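Local structure of aminoglycoside-O-phosphotransferase VIII (Streptomyces rimosus, 4H05) at residues A217-E229 with A257-D270. The protein probably transfers a phosphate group from ATP to the 3'-hydroxyl of aminoglycoside antibiotics, a modification that confers resistance on the bacterium. Sequence-based numbering, arbitrary orientation.
Sequences ADRHSDLALVLRE and AVSEEKLAFYRLLD
Ala-224 meets Leu-263 and Tyr-266 where helices 220-229 and 260-270 pack most tightly: the axes approach to 8.0 Å at a crossing angle of -80°, and the CA atoms of Ala-224 and Leu-263 lie 4.5 Å apart. The small methyl permits this, its CB resting 3.6 Å from CB of Tyr-266. Leu-263 enters as a knob into the hole formed by His-220, Leu-223, Ala-224 and Leu-227. The Tyr-266 ring lies between Ser-221, whose backbone N faces one side, and Phe-265, whose CD2 stands over the centre of the other. Its hydroxyl is joined to Asp-218 through two waters, one reaching the carboxylate OD2, the other the backbone N. Lys-262 runs extended beyond CG, laying CD over a face of the His-220 ring (3.8 Å to the centroid, a CH-pi contact) and bringing NZ to the syn lone pair of Asp-218 OD2 in a 3.0 Å salt bridge; Asp-181 offers NZ a second carboxylate.

On the solvent side of the crossing, a water links Arg-267 NE to Ala-224 O. Beyond Leu-225 the contact is looser, carried by partly exposed Arg-228, Arg-267 and Asp-270 with water between them. Arg-228, bent at chi2 and chi3, makes a salt bridge from NH2 to OD2 of Asp-270 at 2.8 Å, nearly straight (163°) and in the guanidinium plane; NH1 pairs with Glu-229, completing a salt-bridge network. Another water bridges Arg-228 NH2 to Arg-267 O.

Leu-225, touching Asp-270 through CD1, also packs on Asp-190, the predicted proton acceptor. The crossed helices probably belong to the helical C-terminal part of a kinase-like fold. Strand 215-218 pairs with strand 184-187, helix 240-251 covers Leu-223 and Leu-227, and helices 137-150 and 167-177 flank helix 260-270 through Phe-265.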
loop_
_atom_site.group_PDB
_atom_site.type_symbol
_atom_site.label_atom_id
_atom_site.label_comp_id
_atom_site.label_asym_id
_atom_site.label_seq_id
_atom_site.Cartn_x
_atom_site.Cartn_y
_atom_site.Cartn_z
ATOM N N ALA A 217 7.213 4.654 -10.731
ATOM C CA ALA A 217 6.433 5.862 -10.656
ATOM C C ALA A 217 7.289 6.965 -10.019
ATOM O O ALA A 217 8.412 6.747 -9.589
ATOM C CB ALA A 217 5.176 5.665 -9.819
ATOM N N ASP A 218 6.775 8.168 -10.026
ATOM C CA ASP A 218 7.489 9.243 -9.341
ATOM C C ASP A 218 7.603 8.872 -7.929
ATOM O O ASP A 218 6.587 8.603 -7.300
ATOM C CB ASP A 218 6.665 10.532 -9.393
ATOM C CG ASP A 218 7.506 11.771 -9.136
ATOM O OD1 ASP A 218 7.949 11.902 -7.993
ATOM O OD2 ASP A 218 7.697 12.587 -10.084
ATOM N N ARG A 219 8.796 8.934 -7.382
ATOM C CA ARG A 219 8.946 8.799 -5.939
ATOM C C ARG A 219 7.939 9.590 -5.141
ATOM O O ARG A 219 7.583 9.153 -4.023
ATOM C CB ARG A 219 10.355 9.204 -5.480
ATOM C CG ARG A 219 10.630 10.727 -5.583
ATOM C CD ARG A 219 12.060 11.114 -5.353
ATOM N NE ARG A 219 12.924 10.583 -6.377
ATOM C CZ ARG A 219 13.886 9.679 -6.202
ATOM N NH1 ARG A 219 14.163 9.146 -5.027
ATOM N NH2 ARG A 219 14.583 9.310 -7.251
ATOM N N HIS A 220 7.475 10.745 -5.621
ATOM C CA HIS A 220 6.438 11.498 -4.854
ATOM C C HIS A 220 5.169 10.704 -4.700
ATOM O O HIS A 220 4.325 10.955 -3.810
ATOM C CB HIS A 220 6.206 12.910 -5.443
ATOM C CG HIS A 220 7.414 13.811 -5.327
ATOM N ND1 HIS A 220 7.530 14.746 -4.339
ATOM C CD2 HIS A 220 8.588 13.838 -6.013
ATOM C CE1 HIS A 220 8.734 15.330 -4.423
ATOM N NE2 HIS A 220 9.356 14.818 -5.471
ATOM N N SER A 221 4.973 9.673 -5.510
ATOM C CA SER A 221 3.763 8.846 -5.256
ATOM C C SER A 221 3.819 8.159 -3.898
ATOM O O SER A 221 2.776 7.740 -3.372
ATOM C CB SER A 221 3.622 7.746 -6.336
ATOM O OG SER A 221 4.843 7.014 -6.393
ATOM N N ASP A 222 5.028 7.890 -3.404
ATOM C CA ASP A 222 5.203 7.270 -2.078
ATOM C C ASP A 222 5.265 8.327 -0.979
ATOM O O ASP A 222 4.607 8.204 0.103
ATOM C CB ASP A 222 6.431 6.371 -2.027
ATOM C CG ASP A 222 6.208 4.979 -2.620
ATOM O OD1 ASP A 222 5.076 4.566 -2.875
ATOM O OD2 ASP A 222 7.223 4.329 -2.889
ATOM N N LEU A 223 6.024 9.393 -1.267
ATOM C CA LEU A 223 6.158 10.501 -0.316
ATOM C C LEU A 223 4.822 11.130 0.066
ATOM O O LEU A 223 4.621 11.496 1.227
ATOM C CB LEU A 223 7.095 11.552 -0.890
ATOM C CG LEU A 223 8.561 11.102 -1.005
ATOM C CD1 LEU A 223 9.462 12.071 -1.755
ATOM C CD2 LEU A 223 9.079 10.801 0.396
ATOM N N ALA A 224 3.929 11.286 -0.927
ATOM C CA ALA A 224 2.665 11.960 -0.749
ATOM C C ALA A 224 1.875 11.229 0.296
ATOM O O ALA A 224 1.329 11.843 1.227
ATOM C CB ALA A 224 1.880 12.047 -2.082
ATOM N N LEU A 225 1.809 9.891 0.179
ATOM C CA LEU A 225 0.861 9.197 1.007
ATOM C C LEU A 225 1.434 9.004 2.366
ATOM O O LEU A 225 0.752 9.091 3.314
ATOM C CB LEU A 225 0.449 7.827 0.454
ATOM C CG LEU A 225 -0.026 7.649 -0.998
ATOM C CD1 LEU A 225 -0.919 6.412 -1.110
ATOM C CD2 LEU A 225 -0.585 8.885 -1.668
ATOM N N VAL A 226 2.691 8.658 2.466
ATOM C CA VAL A 226 3.281 8.564 3.766
ATOM C C VAL A 226 3.155 9.868 4.497
ATOM O O VAL A 226 2.924 9.843 5.716
ATOM C CB VAL A 226 4.784 8.149 3.733
ATOM C CG1 VAL A 226 5.600 9.134 4.524
ATOM C CG2 VAL A 226 4.878 6.842 4.395
ATOM N N LEU A 227 3.354 11.015 3.807
ATOM C CA LEU A 227 3.345 12.330 4.542
ATOM C C LEU A 227 1.942 12.772 4.882
ATOM O O LEU A 227 1.707 13.416 5.897
ATOM C CB LEU A 227 4.081 13.429 3.784
ATOM C CG LEU A 227 5.594 13.232 3.707
ATOM C CD1 LEU A 227 6.089 14.006 2.508
ATOM C CD2 LEU A 227 6.387 13.638 4.990
ATOM N N ARG A 228 0.970 12.382 4.058
ATOM C CA ARG A 228 -0.413 12.668 4.380
ATOM C C ARG A 228 -0.801 11.929 5.641
ATOM O O ARG A 228 -1.597 12.438 6.408
ATOM C CB ARG A 228 -1.351 12.264 3.227
ATOM C CG ARG A 228 -2.840 12.373 3.541
ATOM C CD ARG A 228 -3.439 10.944 3.497
ATOM N NE ARG A 228 -3.700 10.557 2.141
ATOM C CZ ARG A 228 -3.689 9.330 1.581
ATOM N NH1 ARG A 228 -3.443 8.160 2.208
ATOM N NH2 ARG A 228 -3.971 9.302 0.275
ATOM N N GLU A 229 -0.298 10.708 5.842
ATOM C CA GLU A 229 -0.604 9.949 7.070
ATOM C C GLU A 229 0.243 10.469 8.261
ATOM O O GLU A 229 -0.309 10.816 9.267
ATOM C CB GLU A 229 -0.400 8.482 6.866
ATOM C CG GLU A 229 -1.355 7.860 5.855
ATOM C CD GLU A 229 -2.803 8.222 6.136
ATOM O OE1 GLU A 229 -3.316 8.012 7.270
ATOM O OE2 GLU A 229 -3.468 8.688 5.211
ATOM N N ALA A 257 14.801 17.902 -2.587
ATOM C CA ALA A 257 14.095 18.607 -3.656
ATOM C C ALA A 257 12.629 18.217 -3.581
ATOM O O ALA A 257 11.989 18.066 -4.601
ATOM C CB ALA A 257 14.661 18.300 -5.030
ATOM N N VAL A 258 12.071 18.071 -2.381
ATOM C CA VAL A 258 10.730 17.528 -2.273
ATOM C C VAL A 258 9.705 18.545 -2.703
ATOM O O VAL A 258 9.644 19.578 -2.103
ATOM C CB VAL A 258 10.388 17.010 -0.877
ATOM C CG1 VAL A 258 9.025 16.318 -0.912
ATOM C CG2 VAL A 258 11.465 16.036 -0.356
ATOM N N SER A 259 8.936 18.287 -3.776
ATOM C CA SER A 259 7.948 19.273 -4.329
ATOM C C SER A 259 6.525 19.206 -3.728
ATOM O O SER A 259 5.843 18.179 -3.827
ATOM C CB SER A 259 7.808 19.124 -5.850
ATOM O OG SER A 259 6.445 19.383 -6.254
ATOM N N GLU A 260 6.050 20.305 -3.155
ATOM C CA GLU A 260 4.761 20.281 -2.538
ATOM C C GLU A 260 3.647 20.120 -3.643
ATOM O O GLU A 260 2.609 19.529 -3.378
ATOM C CB GLU A 260 4.623 21.602 -1.721
ATOM C CG GLU A 260 4.275 21.484 -0.228
ATOM C CD GLU A 260 5.417 21.071 0.672
ATOM O OE1 GLU A 260 6.567 21.536 0.474
ATOM O OE2 GLU A 260 5.152 20.293 1.622
ATOM N N GLU A 261 3.912 20.556 -4.866
ATOM C CA GLU A 261 2.953 20.419 -5.960
ATOM C C GLU A 261 2.773 18.923 -6.367
ATOM O O GLU A 261 1.634 18.462 -6.572
ATOM C CB GLU A 261 3.365 21.248 -7.180
ATOM C CG GLU A 261 3.496 22.785 -6.962
ATOM C CD GLU A 261 4.896 23.303 -6.458
ATOM O OE1 GLU A 261 5.053 24.545 -6.472
ATOM O OE2 GLU A 261 5.831 22.534 -6.029
ATOM N N LYS A 262 3.877 18.195 -6.479
ATOM C CA LYS A 262 3.864 16.702 -6.731
ATOM C C LYS A 262 3.154 15.989 -5.571
ATOM O O LYS A 262 2.316 15.118 -5.716
ATOM C CB LYS A 262 5.288 16.179 -6.977
ATOM C CG LYS A 262 5.878 16.527 -8.355
ATOM C CD LYS A 262 7.337 16.130 -8.455
ATOM C CE LYS A 262 7.867 15.859 -9.874
ATOM N NZ LYS A 262 9.216 15.152 -9.905
ATOM N N LEU A 263 3.405 16.400 -4.370
ATOM C CA LEU A 263 2.681 15.737 -3.271
ATOM C C LEU A 263 1.199 15.972 -3.422
ATOM O O LEU A 263 0.359 15.077 -3.199
ATOM C CB LEU A 263 3.127 16.306 -1.928
ATOM C CG LEU A 263 4.318 15.825 -1.120
ATOM C CD1 LEU A 263 5.244 14.926 -1.875
ATOM C CD2 LEU A 263 5.011 16.949 -0.325
ATOM N N ALA A 264 0.838 17.212 -3.699
ATOM C CA ALA A 264 -0.574 17.537 -3.882
ATOM C C ALA A 264 -1.180 16.665 -4.981
ATOM O O ALA A 264 -2.234 16.055 -4.771
ATOM C CB ALA A 264 -0.792 19.031 -4.102
ATOM N N PHE A 265 -0.424 16.485 -6.062
ATOM C CA PHE A 265 -0.879 15.722 -7.188
ATOM C C PHE A 265 -1.031 14.274 -6.815
ATOM O O PHE A 265 -2.027 13.681 -7.126
ATOM C CB PHE A 265 0.040 15.817 -8.389
ATOM C CG PHE A 265 -0.451 14.980 -9.539
ATOM C CD1 PHE A 265 -1.459 15.434 -10.361
ATOM C CD2 PHE A 265 0.027 13.703 -9.732
ATOM C CE1 PHE A 265 -1.953 14.662 -11.378
ATOM C CE2 PHE A 265 -0.422 12.920 -10.753
ATOM C CZ PHE A 265 -1.436 13.382 -11.585
ATOM N N TYR A 266 -0.109 13.719 -6.059
ATOM C CA TYR A 266 -0.192 12.286 -5.756
ATOM C C TYR A 266 -1.153 11.995 -4.629
ATOM O O TYR A 266 -1.733 10.911 -4.567
ATOM C CB TYR A 266 1.233 11.656 -5.600
ATOM C CG TYR A 266 1.964 11.556 -6.952
ATOM C CD1 TYR A 266 1.573 10.606 -7.896
ATOM C CD2 TYR A 266 2.982 12.413 -7.297
ATOM C CE1 TYR A 266 2.160 10.531 -9.115
ATOM C CE2 TYR A 266 3.603 12.334 -8.565
ATOM C CZ TYR A 266 3.118 11.426 -9.459
ATOM O OH TYR A 266 3.634 11.335 -10.660
ATOM N N ARG A 267 -1.459 12.993 -3.800
ATOM C CA ARG A 267 -2.571 12.873 -2.880
ATOM C C ARG A 267 -3.908 12.853 -3.634
ATOM O O ARG A 267 -4.826 12.152 -3.216
ATOM C CB ARG A 267 -2.623 14.027 -1.832
ATOM C CG ARG A 267 -1.738 13.937 -0.574
ATOM C CD ARG A 267 -2.154 14.993 0.524
ATOM N NE ARG A 267 -1.042 15.898 0.456
ATOM C CZ ARG A 267 -0.987 17.124 -0.027
ATOM N NH1 ARG A 267 -2.043 17.830 -0.331
ATOM N NH2 ARG A 267 0.219 17.653 -0.138
ATOM N N LEU A 268 -4.031 13.673 -4.675
ATOM C CA LEU A 268 -5.236 13.735 -5.498
ATOM C C LEU A 268 -5.402 12.465 -6.320
ATOM O O LEU A 268 -6.489 11.828 -6.355
ATOM C CB LEU A 268 -5.188 14.968 -6.439
ATOM C CG LEU A 268 -6.231 14.996 -7.532
ATOM C CD1 LEU A 268 -7.674 15.084 -6.976
ATOM C CD2 LEU A 268 -5.856 16.135 -8.532
ATOM N N LEU A 269 -4.314 12.037 -6.937
ATOM C CA LEU A 269 -4.410 10.723 -7.634
ATOM C C LEU A 269 -4.987 9.601 -6.779
ATOM O O LEU A 269 -5.782 8.735 -7.253
ATOM C CB LEU A 269 -3.041 10.331 -8.193
ATOM C CG LEU A 269 -2.974 9.018 -8.970
ATOM C CD1 LEU A 269 -3.869 9.120 -10.218
ATOM C CD2 LEU A 269 -1.500 8.655 -9.292
ATOM N N ASP A 270 -4.591 9.616 -5.524
ATOM C CA ASP A 270 -4.938 8.538 -4.654
ATOM C C ASP A 270 -6.412 8.541 -4.294
ATOM O O ASP A 270 -6.939 7.516 -3.908
ATOM C CB ASP A 270 -4.082 8.525 -3.378
ATOM C CG ASP A 270 -4.110 7.149 -2.654
ATOM O OD1 ASP A 270 -3.987 6.075 -3.305
ATOM O OD2 ASP A 270 -4.311 7.116 -1.430
HETATM O O HOH W 1 5.518 13.261 -11.259
HETATM O O HOH W 2 4.369 8.674 -11.394
HETATM O O HOH W 3 1.483 14.460 1.292
HETATM O O HOH W 4 -5.229 11.354 -0.588
HETATM O O HOH W 5 -3.762 5.229 0.539
#